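PDB 4ACV: prophage lambdalm01, antigen B from Listeria monocytogenes, which probably acts as the tail terminator of the prophage, closing the end of the phage tail tube during assembly. Local coordinates for residues V9-A12 with V13-M16; Q69-A72 with G73-I77. All coordinates share one frame; numbering follows the deposited sequence.

Interaction 1: V9-A12 with V13-M16; sequences VLEA and VRTM
The flat peptide carbonyl of Glu11 is gripped by Thr15 from both faces. The backbone N of Thr15 donates from one side at 2.9 Å to Glu11 O. Its hydroxyl OG1 comes from the opposite side, 3.0 Å from Glu11 O and well above the carbonyl plane. This is an i to i+4 pairing within one turn of alpha-helix 6-19, in which the threonine hydroxyl folds back onto the previous turn. With chi1 at -69°, OG1 sits beside its own backbone N, which lets both donors share one acceptor. Two further flat groups, the Glu11 carboxylate and the Arg14 guanidinium, have their planes 79° apart on side chains that run alongside each other, pointing the same way. The contact is made by the arginine methylene, CD lying 3.8 Å from Glu11 OE2, while the charged atoms do not touch: OE2 and Arg14 NH1 are 4.8 Å apart. Arg14 NE is instead satisfied by the carbonyl of Val25. Leu10 and Val13 pack on Ile40 of strand 37-48, and Leu10 also meets an apolar side chain of another protein chain, while Ala12 rests on Phe85 and Leu87. The regular helix bonds run from Val13 to Val9, Arg14 to Leu10 and Met16 to Ala12. Val13 CG2, beside its own backbone N, comes to 3.2 Å from Val9 O.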
loop_
_atom_site.group_PDB
_atom_site.type_symbol
_atom_site.label_atom_id
_atom_site.label_comp_id
_atom_site.label_asym_id
_atom_site.label_seq_id
_atom_site.Cartn_x
_atom_site.Cartn_y
_atom_site.Cartn_z
ATOM N N VAL B 9 22.857 8.700 14.593
ATOM C CA VAL B 9 22.909 9.243 13.236
ATOM C C VAL B 9 22.236 10.624 13.158
ATOM O O VAL B 9 22.779 11.548 12.558
ATOM C CB VAL B 9 22.316 8.261 12.191
ATOM C CG1 VAL B 9 22.300 8.902 10.812
ATOM C CG2 VAL B 9 23.118 6.961 12.167
ATOM N N LEU B 10 21.063 10.754 13.776
ATOM C CA LEU B 10 20.431 12.054 13.978
ATOM C C LEU B 10 21.417 13.082 14.539
ATOM O O LEU B 10 21.606 14.161 13.963
ATOM C CB LEU B 10 19.223 11.946 14.908
ATOM C CG LEU B 10 17.948 11.353 14.299
ATOM C CD1 LEU B 10 16.808 11.347 15.314
ATOM C CD2 LEU B 10 17.531 12.086 13.033
ATOM N N GLU B 11 22.044 12.742 15.661
ATOM C CA GLU B 11 22.999 13.638 16.288
ATOM C C GLU B 11 24.174 13.997 15.385
ATOM O O GLU B 11 24.604 15.151 15.351
ATOM C CB GLU B 11 23.501 13.068 17.617
ATOM C CG GLU B 11 22.692 13.547 18.811
ATOM C CD GLU B 11 22.555 15.067 18.860
ATOM O OE1 GLU B 11 23.390 15.781 18.252
ATOM O OE2 GLU B 11 21.602 15.552 19.508
ATOM N N ALA B 12 24.701 13.010 14.666
ATOM C CA ALA B 12 25.838 13.254 13.787
ATOM C C ALA B 12 25.482 14.345 12.775
ATOM O O ALA B 12 26.255 15.257 12.550
ATOM C CB ALA B 12 26.282 11.956 13.071
ATOM N N VAL B 13 24.289 14.247 12.194
ATOM C CA VAL B 13 23.825 15.195 11.188
ATOM C C VAL B 13 23.526 16.574 11.783
ATOM O O VAL B 13 23.940 17.591 11.232
ATOM C CB VAL B 13 22.576 14.654 10.443
ATOM C CG1 VAL B 13 22.110 15.637 9.355
ATOM C CG2 VAL B 13 22.873 13.295 9.852
ATOM N N ARG B 14 22.814 16.604 12.902
ATOM C CA ARG B 14 22.498 17.861 13.570
ATOM C C ARG B 14 23.786 18.609 13.940
ATOM O O ARG B 14 23.910 19.814 13.733
ATOM C CB ARG B 14 21.698 17.719 14.736
ATOM C CG ARG B 14 21.615 18.748 16.226
ATOM C CD ARG B 14 20.651 18.524 17.367
ATOM N NE ARG B 14 19.926 19.749 17.663
ATOM C CZ ARG B 14 20.285 20.615 18.604
ATOM N NH1 ARG B 14 21.347 20.371 19.362
ATOM N NH2 ARG B 14 19.571 21.719 18.792
ATOM N N THR B 15 24.748 17.872 14.478
ATOM C CA THR B 15 25.988 18.457 14.957
ATOM C C THR B 15 26.782 19.075 13.821
ATOM O O THR B 15 27.395 20.125 13.980
ATOM C CB THR B 15 26.842 17.413 15.709
ATOM O OG1 THR B 15 26.190 17.079 16.938
ATOM C CG2 THR B 15 28.235 17.958 16.012
ATOM N N MET B 16 26.745 18.421 12.670
ATOM C CA MET B 16 27.440 18.894 11.487
ATOM C C MET B 16 26.829 20.185 10.944
ATOM O O MET B 16 27.549 21.097 10.543
ATOM C CB MET B 16 27.438 17.795 10.421
ATOM C CG MET B 16 28.118 18.173 9.107
ATOM S SD MET B 16 27.057 19.040 7.928
ATOM C CE MET B 16 25.705 17.875 7.704
#

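Interaction 2: Q69-A72 with G73-I77; sequences QDLA and GVEMI. Unlike the reference sequence in segment 73-77: Met76 (reference Lys).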
loop_
_atom_site.group_PDB
_atom_site.type_symbol
_atom_site.label_atom_id
_atom_site.label_comp_id
_atom_site.label_asym_id
_atom_site.label_seq_id
_atom_site.Cartn_x
_atom_site.Cartn_y
_atom_site.Cartn_z
ATOM N N GLN B 69 9.535 31.096 -0.022
ATOM C CA GLN B 69 10.539 30.305 -0.722
ATOM C C GLN B 69 11.951 30.627 -0.254
ATOM O O GLN B 69 12.328 31.787 -0.117
ATOM C CB GLN B 69 10.427 30.479 -2.236
ATOM C CG GLN B 69 9.324 29.658 -2.865
ATOM C CD GLN B 69 9.125 29.955 -4.336
ATOM O OE1 GLN B 69 8.016 30.260 -4.769
ATOM N NE2 GLN B 69 10.195 29.869 -5.113
ATOM N N ASP B 70 12.725 29.580 -0.005
ATOM C CA ASP B 70 14.073 29.731 0.506
ATOM C C ASP B 70 14.988 28.692 -0.142
ATOM O O ASP B 70 15.411 27.731 0.498
ATOM C CB ASP B 70 14.070 29.598 2.033
ATOM C CG ASP B 70 15.459 29.707 2.635
ATOM O OD1 ASP B 70 16.368 30.194 1.933
ATOM O OD2 ASP B 70 15.643 29.308 3.809
ATOM N N LEU B 71 15.271 28.886 -1.426
ATOM C CA LEU B 71 16.142 27.976 -2.169
ATOM C C LEU B 71 17.576 28.008 -1.648
ATOM O O LEU B 71 18.246 26.971 -1.593
ATOM C CB LEU B 71 16.141 28.311 -3.667
ATOM C CG LEU B 71 17.131 27.474 -4.496
ATOM C CD1 LEU B 71 16.469 26.215 -5.021
ATOM C CD2 LEU B 71 17.695 28.277 -5.649
ATOM N N ALA B 72 18.048 29.203 -1.284
ATOM C CA ALA B 72 19.391 29.353 -0.740
ATOM C C ALA B 72 19.587 28.490 0.506
ATOM O O ALA B 72 20.520 27.699 0.574
ATOM C CB ALA B 72 19.689 30.819 -0.432
ATOM N N GLY B 73 18.701 28.662 1.484
ATOM C CA GLY B 73 18.698 27.856 2.694
ATOM C C GLY B 73 18.496 26.356 2.495
ATOM O O GLY B 73 19.177 25.549 3.123
ATOM N N VAL B 74 17.562 25.975 1.634
ATOM C CA VAL B 74 17.348 24.558 1.319
ATOM C C VAL B 74 18.603 23.910 0.722
ATOM O O VAL B 74 18.997 22.823 1.120
ATOM C CB VAL B 74 16.130 24.356 0.373
ATOM C CG1 VAL B 74 16.192 23.015 -0.314
ATOM C CG2 VAL B 74 14.836 24.481 1.158
ATOM N N GLU B 75 19.225 24.599 -0.226
ATOM C CA GLU B 75 20.462 24.129 -0.844
ATOM C C GLU B 75 21.653 24.115 0.111
ATOM O O GLU B 75 22.534 23.267 -0.011
ATOM C CB GLU B 75 20.806 24.965 -2.082
ATOM C CG GLU B 75 20.133 24.474 -3.352
ATOM C CD GLU B 75 20.556 25.255 -4.586
ATOM O OE1 GLU B 75 20.925 26.443 -4.450
ATOM O OE2 GLU B 75 20.510 24.680 -5.696
ATOM N N MET B 76 21.693 25.056 1.048
ATOM C CA MET B 76 22.760 25.049 2.034
ATOM C C MET B 76 22.681 23.734 2.807
ATOM O O MET B 76 23.649 22.976 2.875
ATOM C CB MET B 76 22.659 26.262 2.967
ATOM C CG MET B 76 23.661 26.278 4.135
ATOM S SD MET B 76 23.927 27.938 4.797
ATOM C CE MET B 76 24.477 27.640 6.466
ATOM N N ILE B 77 21.507 23.454 3.357
ATOM C CA ILE B 77 21.314 22.250 4.135
ATOM C C ILE B 77 21.627 21.033 3.286
ATOM O O ILE B 77 22.378 20.144 3.691
ATOM C CB ILE B 77 19.873 22.173 4.658
ATOM C CG1 ILE B 77 19.638 23.275 5.700
ATOM C CG2 ILE B 77 19.588 20.775 5.223
ATOM C CD1 ILE B 77 18.182 23.475 6.112
#
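Asp70 caps the first turn of helix 71-82: its OD1 accepts from Gly73 N at 2.8 Å, an N-cap bond in which the amide meets the carboxylate from above its plane, 47° out. CG stands anti to the backbone N (chi1 178°), which swings the carboxylate forward over the helix start, with OD2 3.6 Å from Gly73 CA. The other oxygen, OD2, is bonded to His64 NE2 of strand 55-66, so the cap also ties the helix start to the sheet. The capped start is tightly bonded: Val74 N donates to Asp70 O, Val74 CG2 lies 3.4 Å from that same oxygen, and the buried valine leans on His64. Glu75 N donates to Leu71 O at 2.9 Å, but the side-chain ends of this pair meet more loosely, slanting across each other with Leu71 CG and CD2 each 3.9 Å from Glu75 OE1. On the exposed side, Ala72 and Met76, the latter a departure from the reference sequence, are joined by the backbone bond from Met76 N to Ala72 O at 2.9 Å. An acidic cap at the amino end of a helix probably gains from the helix dipole. Glu75 OE2 forms a salt bridge outside this contact, with a basic side chain on the chain of another protein, so its charge is probably balanced across that interface.

Interactions 1 and 2 are both local contacts, one within a helix and one across a helix start, in series along the same chain, with centres about 19 Å apart and no touch between their atoms. Interaction 1 lies in the middle of helix 6-19, partly buried, with three of its residues buried and strand 37-48 beneath it. Interaction 2 is a surface contact at the start of helix 71-82, whose inner side meets strand 55-66 instead. Their chemistry follows this placement: within a continuing helix the extra bond comes from a side-chain hydroxyl sharing a backbone acceptor, whereas at the helix start a carboxylate accepts a backbone N-H. Arginine in 13-16 turns to its own chain, but the glutamate of 73-77 pairs with the chain of another protein.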